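RNA 2',3'-cyclic phosphodiesterase (PDB 5H7E) belongs to the LigT-like phosphoesterases of the 2H clan, whose fold is built from two related lobes of antiparallel sheet and helix. Local coordinates at residues S4-V14 with H42-P53; L73-G81 with W92-L101. All coordinates share one frame; numbering follows the deposited sequence.

Interaction 1 of 2, residues S4-V14 with H42-P53. With SO4 (sulfate ion), chain E; SO4 (sulfate ion), chain D.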
loop_
_atom_site.group_PDB
_atom_site.type_symbol
_atom_site.label_atom_id
_atom_site.label_comp_id
_atom_site.label_asym_id
_atom_site.label_seq_id
_atom_site.Cartn_x
_atom_site.Cartn_y
_atom_site.Cartn_z
ATOM N N SER A 4 17.834 10.885 -13.855
ATOM C CA SER A 4 17.175 10.628 -12.582
ATOM C C SER A 4 15.835 9.922 -12.795
ATOM O O SER A 4 15.182 10.036 -13.842
ATOM C CB SER A 4 16.964 11.919 -11.796
ATOM O OG SER A 4 16.092 12.790 -12.486
ATOM N N THR A 5 15.460 9.140 -11.803
ATOM C CA THR A 5 14.218 8.386 -11.813
ATOM C C THR A 5 13.479 8.708 -10.529
ATOM O O THR A 5 14.063 9.223 -9.572
ATOM C CB THR A 5 14.452 6.875 -11.891
ATOM O OG1 THR A 5 15.339 6.484 -10.839
ATOM C CG2 THR A 5 15.082 6.466 -13.262
ATOM N N TYR A 6 12.208 8.329 -10.494
ATOM C CA TYR A 6 11.341 8.450 -9.336
ATOM C C TYR A 6 11.052 7.079 -8.740
ATOM O O TYR A 6 10.865 6.110 -9.468
ATOM C CB TYR A 6 9.992 9.071 -9.719
ATOM C CG TYR A 6 10.038 10.502 -10.219
ATOM C CD1 TYR A 6 11.087 11.341 -9.912
ATOM C CD2 TYR A 6 8.995 11.010 -10.990
ATOM C CE1 TYR A 6 11.099 12.641 -10.355
ATOM C CE2 TYR A 6 9.001 12.330 -11.431
ATOM C CZ TYR A 6 10.046 13.132 -11.109
ATOM O OH TYR A 6 10.061 14.439 -11.560
ATOM N N ARG A 7 10.868 7.027 -7.411
ATOM C CA ARG A 7 10.326 5.842 -6.741
ATOM C C ARG A 7 8.848 6.083 -6.567
ATOM O O ARG A 7 8.456 7.027 -5.858
ATOM C CB ARG A 7 10.943 5.585 -5.361
ATOM C CG ARG A 7 12.437 5.450 -5.346
ATOM C CD ARG A 7 12.946 5.160 -3.931
ATOM N NE ARG A 7 14.386 4.954 -3.952
ATOM C CZ ARG A 7 15.048 4.280 -3.020
ATOM N NH1 ARG A 7 14.383 3.751 -1.995
ATOM N NH2 ARG A 7 16.365 4.127 -3.115
ATOM N N LEU A 8 8.029 5.263 -7.243
ATOM C CA LEU A 8 6.601 5.511 -7.241
ATOM C C LEU A 8 5.898 4.272 -6.723
ATOM O O LEU A 8 6.438 3.166 -6.751
ATOM C CB LEU A 8 6.033 5.810 -8.625
ATOM C CG LEU A 8 6.708 6.998 -9.325
ATOM C CD1 LEU A 8 6.083 7.163 -10.727
ATOM C CD2 LEU A 8 6.535 8.300 -8.542
ATOM N N PHE A 9 4.671 4.460 -6.229
ATOM C CA PHE A 9 3.877 3.275 -5.924
ATOM C C PHE A 9 2.409 3.640 -5.994
ATOM O O PHE A 9 2.042 4.793 -5.810
ATOM C CB PHE A 9 4.230 2.635 -4.551
ATOM C CG PHE A 9 4.068 3.557 -3.371
ATOM C CD1 PHE A 9 5.081 4.461 -3.026
ATOM C CD2 PHE A 9 2.927 3.456 -2.570
ATOM C CE1 PHE A 9 4.950 5.287 -1.909
ATOM C CE2 PHE A 9 2.788 4.270 -1.451
ATOM C CZ PHE A 9 3.778 5.178 -1.101
ATOM N N TYR A 10 1.590 2.658 -6.378
ATOM C CA TYR A 10 0.139 2.813 -6.372
ATOM C C TYR A 10 -0.387 2.231 -5.078
ATOM O O TYR A 10 0.062 1.155 -4.677
ATOM C CB TYR A 10 -0.481 2.040 -7.505
ATOM C CG TYR A 10 -0.298 2.592 -8.921
ATOM C CD1 TYR A 10 -1.190 3.490 -9.459
ATOM C CD2 TYR A 10 0.732 2.117 -9.701
ATOM C CE1 TYR A 10 -1.063 3.931 -10.829
ATOM C CE2 TYR A 10 0.883 2.537 -11.011
ATOM C CZ TYR A 10 -0.030 3.396 -11.562
ATOM O OH TYR A 10 0.168 3.732 -12.898
ATOM N N ALA A 11 -1.250 2.980 -4.405
ATOM C CA ALA A 11 -1.737 2.457 -3.121
ATOM C C ALA A 11 -3.118 3.027 -2.866
ATOM O O ALA A 11 -3.506 4.059 -3.418
ATOM C CB ALA A 11 -0.795 2.852 -1.982
ATOM N N LEU A 12 -3.830 2.398 -1.926
ATOM C CA LEU A 12 -5.005 3.026 -1.301
ATOM C C LEU A 12 -4.586 3.751 -0.024
ATOM O O LEU A 12 -3.872 3.191 0.821
ATOM C CB LEU A 12 -6.071 1.975 -0.930
ATOM C CG LEU A 12 -6.443 1.000 -2.050
ATOM C CD1 LEU A 12 -7.557 0.039 -1.485
ATOM C CD2 LEU A 12 -7.034 1.783 -3.211
ATOM N N ARG A 13 -5.018 5.002 0.099
ATOM C CA ARG A 13 -4.887 5.756 1.327
ATOM C C ARG A 13 -5.756 5.118 2.401
ATOM O O ARG A 13 -6.742 4.449 2.103
ATOM C CB ARG A 13 -5.347 7.182 1.052
ATOM C CG ARG A 13 -5.404 8.030 2.197
ATOM C CD ARG A 13 -6.165 9.334 1.858
ATOM N NE ARG A 13 -6.227 10.048 3.107
ATOM C CZ ARG A 13 -7.277 10.085 3.910
ATOM N NH1 ARG A 13 -8.431 9.518 3.564
ATOM N NH2 ARG A 13 -7.176 10.754 5.043
ATOM N N VAL A 14 -5.357 5.295 3.656
ATOM C CA VAL A 14 -6.097 4.741 4.792
ATOM C C VAL A 14 -6.624 5.922 5.592
ATOM O O VAL A 14 -5.820 6.790 6.000
ATOM C CB VAL A 14 -5.181 3.864 5.653
ATOM C CG1 VAL A 14 -5.958 3.271 6.817
ATOM C CG2 VAL A 14 -4.664 2.709 4.771
ATOM N N HIS A 42 -0.689 2.724 4.252
ATOM C CA HIS A 42 -1.370 2.640 2.979
ATOM C C HIS A 42 -1.418 1.165 2.587
ATOM O O HIS A 42 -0.721 0.312 3.161
ATOM C CB HIS A 42 -0.672 3.466 1.879
ATOM C CG HIS A 42 0.753 3.158 1.782
ATOM N ND1 HIS A 42 1.724 4.017 2.264
ATOM C CD2 HIS A 42 1.404 2.123 1.221
ATOM C CE1 HIS A 42 2.909 3.472 2.061
ATOM N NE2 HIS A 42 2.741 2.306 1.470
ATOM N N VAL A 43 -2.286 0.869 1.610
ATOM C CA VAL A 43 -2.390 -0.492 1.040
ATOM C C VAL A 43 -1.709 -0.472 -0.333
ATOM O O VAL A 43 -2.273 0.079 -1.274
ATOM C CB VAL A 43 -3.843 -0.929 0.881
ATOM C CG1 VAL A 43 -3.890 -2.357 0.296
ATOM C CG2 VAL A 43 -4.646 -0.884 2.203
ATOM N N THR A 44 -0.474 -0.979 -0.420
ATOM C CA THR A 44 0.279 -0.897 -1.685
ATOM C C THR A 44 -0.250 -1.908 -2.675
ATOM O O THR A 44 -0.470 -3.074 -2.331
ATOM C CB THR A 44 1.730 -1.172 -1.413
ATOM O OG1 THR A 44 2.192 -0.222 -0.465
ATOM C CG2 THR A 44 2.599 -1.009 -2.735
ATOM N N LEU A 45 -0.404 -1.483 -3.930
ATOM C CA LEU A 45 -0.776 -2.389 -5.018
ATOM C C LEU A 45 0.404 -2.723 -5.943
ATOM O O LEU A 45 0.463 -3.832 -6.471
ATOM C CB LEU A 45 -1.903 -1.765 -5.859
ATOM C CG LEU A 45 -3.323 -1.817 -5.232
ATOM C CD1 LEU A 45 -3.548 -0.829 -4.203
ATOM C CD2 LEU A 45 -4.410 -1.676 -6.317
ATOM N N SER A 46 1.320 -1.784 -6.153
ATOM C CA SER A 46 2.508 -2.071 -6.925
ATOM C C SER A 46 3.552 -1.020 -6.586
ATOM O O SER A 46 3.230 0.157 -6.385
ATOM C CB SER A 46 2.217 -2.011 -8.436
ATOM O OG SER A 46 3.389 -2.465 -9.129
ATOM N N TYR A 47 4.804 -1.454 -6.519
ATOM C CA TYR A 47 5.929 -0.570 -6.223
ATOM C C TYR A 47 6.846 -0.513 -7.433
ATOM O O TYR A 47 7.221 -1.548 -7.973
ATOM C CB TYR A 47 6.667 -1.094 -4.978
ATOM C CG TYR A 47 7.970 -0.421 -4.724
ATOM C CD1 TYR A 47 8.033 0.921 -4.475
ATOM C CD2 TYR A 47 9.156 -1.150 -4.752
ATOM C CE1 TYR A 47 9.241 1.549 -4.273
ATOM C CE2 TYR A 47 10.376 -0.527 -4.521
ATOM C CZ TYR A 47 10.403 0.804 -4.307
ATOM O OH TYR A 47 11.637 1.419 -4.079
ATOM N N LEU A 48 7.207 0.706 -7.828
ATOM C CA LEU A 48 7.972 0.994 -9.047
ATOM C C LEU A 48 9.232 1.736 -8.643
ATOM O O LEU A 48 9.220 2.972 -8.479
ATOM C CB LEU A 48 7.122 1.850 -9.997
ATOM C CG LEU A 48 5.795 1.237 -10.511
ATOM C CD1 LEU A 48 4.677 1.231 -9.494
ATOM C CD2 LEU A 48 5.310 2.054 -11.687
ATOM N N PRO A 49 10.350 1.041 -8.515
ATOM C CA PRO A 49 11.519 1.653 -7.858
ATOM C C PRO A 49 12.219 2.723 -8.657
ATOM O O PRO A 49 12.968 3.521 -8.075
ATOM C CB PRO A 49 12.450 0.458 -7.621
ATOM C CG PRO A 49 11.991 -0.582 -8.618
ATOM C CD PRO A 49 10.517 -0.404 -8.749
ATOM N N ALA A 50 12.083 2.744 -10.005
ATOM C CA ALA A 50 12.970 3.631 -10.779
ATOM C C ALA A 50 12.250 4.037 -12.074
ATOM O O ALA A 50 12.550 3.546 -13.164
ATOM C CB ALA A 50 14.337 2.965 -11.072
ATOM N N VAL A 51 11.298 4.957 -11.970
ATOM C CA VAL A 51 10.482 5.359 -13.116
ATOM C C VAL A 51 11.085 6.615 -13.730
ATOM O O VAL A 51 11.192 7.634 -13.032
ATOM C CB VAL A 51 9.034 5.605 -12.708
ATOM C CG1 VAL A 51 8.237 5.955 -13.925
ATOM C CG2 VAL A 51 8.454 4.349 -11.997
ATOM N N PRO A 52 11.443 6.608 -15.005
ATOM C CA PRO A 52 11.869 7.843 -15.652
ATOM C C PRO A 52 10.724 8.840 -15.643
ATOM O O PRO A 52 9.572 8.477 -15.898
ATOM C CB PRO A 52 12.239 7.395 -17.076
ATOM C CG PRO A 52 12.384 5.868 -17.008
ATOM C CD PRO A 52 11.454 5.440 -15.917
ATOM N N PRO A 53 10.982 10.112 -15.320
ATOM C CA PRO A 53 9.851 11.061 -15.158
ATOM C C PRO A 53 8.989 11.184 -16.413
ATOM O O PRO A 53 7.771 11.398 -16.312
ATOM C CB PRO A 53 10.551 12.391 -14.808
ATOM C CG PRO A 53 11.846 11.974 -14.195
ATOM C CD PRO A 53 12.273 10.689 -14.911
HETATM S S SO4 E . -10.054 11.111 6.341
HETATM O O1 SO4 E . -10.430 10.605 5.007
HETATM O O2 SO4 E . -8.829 10.524 6.831
HETATM O O3 SO4 E . -9.783 12.538 6.211
HETATM O O4 SO4 E . -11.153 10.933 7.291
HETATM S S SO4 D . 4.511 -2.158 2.163
HETATM O O1 SO4 D . 5.782 -1.665 1.684
HETATM O O2 SO4 D . 4.769 -3.421 2.880
HETATM O O3 SO4 D . 3.977 -1.083 2.989
HETATM O O4 SO4 D . 3.609 -2.438 1.104
HETATM O O HOH W 1 14.369 5.803 -8.320
#
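Phe9 and His42 meet ring to ring between neighbouring antiparallel strands, Phe9 CE2 lying over the centre of the imidazole, 3.5 Å from His42 NE2. The two planes are inclined by 38°. Both rings take the first torsion that sets CG between backbone N and carbonyl carbon (chi1 58° and 51°), and they reach each other from opposite directions, past the methyl of Ala11. On the same face, Phe9 CB sits at the edge of the Tyr47 ring. The face carrying Leu8, Leu12 and Val51 also holds Tyr6 and Tyr10: Leu8 CD1 packs 3.9 Å from Val51 CB, and Leu12 CG is 4.0 Å from Leu45 CD1. Pro53 CG lies over one face of the Tyr6 ring in a CH-pi contact, 4.0 Å from its centroid.

Beneath these side chains runs the backbone of 6-13 and 42-51, a core strand pair of the 2H phosphoesterase fold. Val51 N donates to Tyr6 O (2.8 Å). A classic bulge sets both Leu45 and Ser46 against Tyr10, whose carbonyl accepts from Leu45 N while its own N-H goes to Ser46 O (3.0 Å). A water joins Thr5 OG1 to Pro49 O where the chain turns.

In the next shell, Tyr157 stacks on Phe9, and Tyr168 meets the rings of both Phe9 and His42. His42 NE2 is hydrogen-bonded to a glycerol, and a sulfate held by His127 and Thr129 lies beside Thr44. Helices 56-67 and 101-114 cover the face of Tyr10, whose OH is hydrogen-bonded to Leu59 O of the former; Ser46 OG bonds Asp121, in the loop beyond the latter.

Interaction 2 of 2, residues L73-G81 with W92-L101; sequences LHVNLRGTG and WFVKTEAEGL
A beta hairpin brings strand 73-81 antiparallel to 92-97, and a beta bulge between Leu77 and Thr80 shifts the register by one residue. Arg78 N donates to Lys95 O (2.8 Å), whereas Lys95 N turns to the next residue's carbonyl, Gly79 O, at 2.9 Å.

At the pair Asn76 and Glu97, backbone and side chains are joined together. Beyond the two main-chain bonds, Asn76 ND2 donates to Glu97 OE1 (3.1 Å); the amide and carboxylate planes are only 2° apart, yet the oxygen stands 23° out of the amide plane. The bend in the glutamate at chi2 (-88°) lays its carboxylate alongside the amide, and the same ND2 has a weak second bond to Glu97 O.

At the far end, the Phe93 ring folds back over the backbone of Gly81, whose CA stands 4.1 Å from the ring centroid in a CH-pi contact; Gly81 C also lies over this face of the ring. Next to it, Thr80 CB approaches Trp92 NE1 at 3.7 Å, and a water in the indole plane accepts from NE1 and also bonds Thr80 OG1. Where the strands part, Ala98 CB tucks against His74 O (3.2 Å), and two waters bridge His74 to Glu99, which lies in the type II turn from Ala98 to Leu101; Gly100 holds the N-cap position of helix 101-114.

Leu77 and Val94 face inward onto Ile128 of strand 127-132 and Leu22 of helix 16-26. The hairpin thus lies between two further strands, 148-160 along 73-81 and 127-132 along 91-97.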
loop_
_atom_site.group_PDB
_atom_site.type_symbol
_atom_site.label_atom_id
_atom_site.label_comp_id
_atom_site.label_asym_id
_atom_site.label_seq_id
_atom_site.Cartn_x
_atom_site.Cartn_y
_atom_site.Cartn_z
ATOM N N LEU A 73 -14.201 1.028 -3.426
ATOM C CA LEU A 73 -13.977 -0.309 -2.894
ATOM C C LEU A 73 -14.265 -0.306 -1.405
ATOM O O LEU A 73 -13.934 0.645 -0.713
ATOM C CB LEU A 73 -12.534 -0.765 -3.122
ATOM C CG LEU A 73 -12.112 -0.793 -4.603
ATOM C CD1 LEU A 73 -10.679 -1.265 -4.639
ATOM C CD2 LEU A 73 -13.023 -1.717 -5.399
ATOM N N HIS A 74 -14.872 -1.383 -0.903
ATOM C CA HIS A 74 -15.168 -1.482 0.518
ATOM C C HIS A 74 -14.124 -2.378 1.149
ATOM O O HIS A 74 -14.098 -3.580 0.884
ATOM C CB HIS A 74 -16.568 -2.010 0.747
ATOM C CG HIS A 74 -16.948 -1.961 2.192
ATOM N ND1 HIS A 74 -17.262 -3.084 2.925
ATOM C CD2 HIS A 74 -16.973 -0.921 3.063
ATOM C CE1 HIS A 74 -17.517 -2.734 4.172
ATOM N NE2 HIS A 74 -17.358 -1.426 4.280
ATOM N N VAL A 75 -13.190 -1.773 1.908
ATOM C CA VAL A 75 -12.010 -2.466 2.379
ATOM C C VAL A 75 -12.213 -2.839 3.834
ATOM O O VAL A 75 -12.594 -1.986 4.640
ATOM C CB VAL A 75 -10.768 -1.579 2.243
ATOM C CG1 VAL A 75 -9.478 -2.420 2.580
ATOM C CG2 VAL A 75 -10.658 -1.017 0.786
ATOM N N ASN A 76 -12.001 -4.124 4.150
ATOM C CA ASN A 76 -12.193 -4.637 5.503
ATOM C C ASN A 76 -10.850 -4.962 6.118
ATOM O O ASN A 76 -10.045 -5.651 5.489
ATOM C CB ASN A 76 -13.031 -5.893 5.428
ATOM C CG ASN A 76 -14.362 -5.622 4.791
ATOM O OD1 ASN A 76 -15.216 -5.022 5.420
ATOM N ND2 ASN A 76 -14.552 -6.075 3.553
ATOM N N LEU A 77 -10.612 -4.477 7.338
ATOM C CA LEU A 77 -9.495 -4.982 8.133
ATOM C C LEU A 77 -9.785 -6.392 8.595
ATOM O O LEU A 77 -10.945 -6.739 8.891
ATOM C CB LEU A 77 -9.268 -4.130 9.380
ATOM C CG LEU A 77 -8.900 -2.657 9.210
ATOM C CD1 LEU A 77 -8.653 -2.047 10.580
ATOM C CD2 LEU A 77 -7.680 -2.512 8.302
ATOM N N ARG A 78 -8.725 -7.229 8.624
ATOM C CA ARG A 78 -8.884 -8.591 9.095
ATOM C C ARG A 78 -7.902 -8.787 10.254
ATOM O O ARG A 78 -7.967 -8.035 11.219
ATOM C CB ARG A 78 -8.727 -9.611 7.943
ATOM C CG ARG A 78 -9.749 -9.337 6.783
ATOM C CD ARG A 78 -11.191 -9.666 7.277
ATOM N NE ARG A 78 -11.371 -11.092 7.547
ATOM C CZ ARG A 78 -12.508 -11.624 8.006
ATOM N NH1 ARG A 78 -13.483 -10.820 8.363
ATOM N NH2 ARG A 78 -12.622 -12.947 8.194
ATOM N N GLY A 79 -7.049 -9.804 10.198
ATOM C CA GLY A 79 -6.170 -10.147 11.317
ATOM C C GLY A 79 -4.748 -9.678 11.046
ATOM O O GLY A 79 -4.446 -9.208 9.969
ATOM N N THR A 80 -3.902 -9.750 12.073
ATOM C CA THR A 80 -2.505 -9.391 11.882
ATOM C C THR A 80 -1.691 -10.593 11.400
ATOM O O THR A 80 -2.098 -11.760 11.515
ATOM C CB THR A 80 -1.934 -8.820 13.171
ATOM O OG1 THR A 80 -2.189 -9.763 14.261
ATOM C CG2 THR A 80 -2.536 -7.435 13.473
ATOM N N GLY A 81 -0.492 -10.305 10.897
ATOM C CA GLY A 81 0.444 -11.340 10.483
ATOM C C GLY A 81 1.837 -10.766 10.303
ATOM O O GLY A 81 2.068 -9.572 10.526
ATOM N N TRP A 92 5.354 -6.435 10.554
ATOM C CA TRP A 92 4.101 -6.759 11.213
ATOM C C TRP A 92 3.051 -5.995 10.425
ATOM O O TRP A 92 3.231 -4.827 10.160
ATOM C CB TRP A 92 4.125 -6.260 12.644
ATOM C CG TRP A 92 2.956 -6.672 13.479
ATOM C CD1 TRP A 92 2.411 -7.907 13.563
ATOM C CD2 TRP A 92 2.221 -5.850 14.387
ATOM N NE1 TRP A 92 1.376 -7.911 14.452
ATOM C CE2 TRP A 92 1.240 -6.656 14.974
ATOM C CE3 TRP A 92 2.297 -4.510 14.758
ATOM C CZ2 TRP A 92 0.343 -6.168 15.903
ATOM C CZ3 TRP A 92 1.408 -4.032 15.677
ATOM C CH2 TRP A 92 0.444 -4.857 16.241
ATOM N N PHE A 93 1.968 -6.652 10.037
ATOM C CA PHE A 93 0.972 -5.977 9.213
ATOM C C PHE A 93 -0.427 -6.437 9.613
ATOM O O PHE A 93 -0.595 -7.392 10.375
ATOM C CB PHE A 93 1.184 -6.308 7.689
ATOM C CG PHE A 93 1.070 -7.793 7.375
ATOM C CD1 PHE A 93 -0.173 -8.369 7.226
ATOM C CD2 PHE A 93 2.207 -8.559 7.190
ATOM C CE1 PHE A 93 -0.299 -9.727 6.935
ATOM C CE2 PHE A 93 2.081 -9.931 6.934
ATOM C CZ PHE A 93 0.827 -10.484 6.805
ATOM N N VAL A 94 -1.424 -5.681 9.155
ATOM C CA VAL A 94 -2.831 -6.119 9.229
ATOM C C VAL A 94 -3.297 -6.443 7.816
ATOM O O VAL A 94 -3.046 -5.679 6.879
ATOM C CB VAL A 94 -3.737 -5.081 9.899
ATOM C CG1 VAL A 94 -3.686 -3.678 9.213
ATOM C CG2 VAL A 94 -5.186 -5.565 9.971
ATOM N N LYS A 95 -3.940 -7.610 7.661
ATOM C CA LYS A 95 -4.485 -7.994 6.364
ATOM C C LYS A 95 -5.710 -7.147 6.037
ATOM O O LYS A 95 -6.508 -6.827 6.914
ATOM C CB LYS A 95 -4.863 -9.464 6.412
ATOM C CG LYS A 95 -5.568 -9.957 5.144
ATOM C CD LYS A 95 -5.833 -11.490 5.329
ATOM C CE LYS A 95 -6.498 -12.104 4.131
ATOM N NZ LYS A 95 -7.667 -11.289 3.755
ATOM N N THR A 96 -5.881 -6.808 4.740
ATOM C CA THR A 96 -7.069 -6.090 4.281
ATOM C C THR A 96 -7.697 -6.911 3.172
ATOM O O THR A 96 -6.993 -7.605 2.434
ATOM C CB THR A 96 -6.761 -4.702 3.739
ATOM O OG1 THR A 96 -5.729 -4.826 2.735
ATOM C CG2 THR A 96 -6.173 -3.812 4.840
ATOM N N GLU A 97 -9.036 -6.879 3.121
ATOM C CA GLU A 97 -9.759 -7.622 2.070
ATOM C C GLU A 97 -10.755 -6.675 1.431
ATOM O O GLU A 97 -11.389 -5.898 2.128
ATOM C CB GLU A 97 -10.513 -8.803 2.660
ATOM C CG GLU A 97 -11.263 -9.667 1.649
ATOM C CD GLU A 97 -12.695 -9.184 1.349
ATOM O OE1 GLU A 97 -13.315 -8.529 2.213
ATOM O OE2 GLU A 97 -13.195 -9.471 0.236
ATOM N N ALA A 98 -10.922 -6.758 0.095
ATOM C CA ALA A 98 -11.989 -6.003 -0.566
ATOM C C ALA A 98 -12.329 -6.712 -1.862
ATOM O O ALA A 98 -11.421 -7.078 -2.601
ATOM C CB ALA A 98 -11.574 -4.541 -0.888
ATOM N N GLU A 99 -13.623 -6.784 -2.180
ATOM C CA GLU A 99 -13.987 -7.283 -3.512
ATOM C C GLU A 99 -13.342 -6.415 -4.590
ATOM O O GLU A 99 -13.462 -5.188 -4.579
ATOM C CB GLU A 99 -15.516 -7.256 -3.667
ATOM C CG GLU A 99 -15.979 -7.886 -4.995
ATOM C CD GLU A 99 -17.453 -7.722 -5.285
ATOM O OE1 GLU A 99 -18.166 -6.997 -4.539
ATOM O OE2 GLU A 99 -17.912 -8.341 -6.276
ATOM N N GLY A 100 -12.668 -7.045 -5.541
ATOM C CA GLY A 100 -12.056 -6.276 -6.619
ATOM C C GLY A 100 -10.609 -5.907 -6.400
ATOM O O GLY A 100 -9.931 -5.527 -7.381
ATOM N N LEU A 101 -10.110 -6.010 -5.167
ATOM C CA LEU A 101 -8.784 -5.428 -4.883
ATOM C C LEU A 101 -7.661 -6.259 -5.512
ATOM O O LEU A 101 -6.719 -5.692 -6.087
ATOM C CB LEU A 101 -8.589 -5.277 -3.390
ATOM C CG LEU A 101 -7.208 -4.699 -2.984
ATOM C CD1 LEU A 101 -6.989 -3.287 -3.547
ATOM C CD2 LEU A 101 -7.231 -4.639 -1.502
HETATM O O HOH W 2 -15.173 -3.607 -2.861
HETATM O O HOH W 3 -15.545 -5.367 -0.542
HETATM O O HOH W 4 0.023 -10.170 15.683
#

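Overall arrangement
The two interactions are successive along the chain and belong to one curled antiparallel sheet, with their centres about 19 Å apart on opposite sides of the chain's centre. Strand 148-160 joins them, pairing with 6-13 in interaction 1 and with 73-83 in interaction 2. They also touch directly: Leu12 CD1 packs 4.0 Å from both Val75 CG2 and Leu101 CD1, and Val43 CG1 lies 3.9 Å from Thr96 OG1. Strand 127-132, which flanks interaction 2, supplies His127 and Thr129 to the sulfate, probably from the crystallisation liquor, that interaction 1 borders through Thr44. Phe93 of interaction 2 lies one shell back, against His127, consistent with an anion-binding pocket between the lobes.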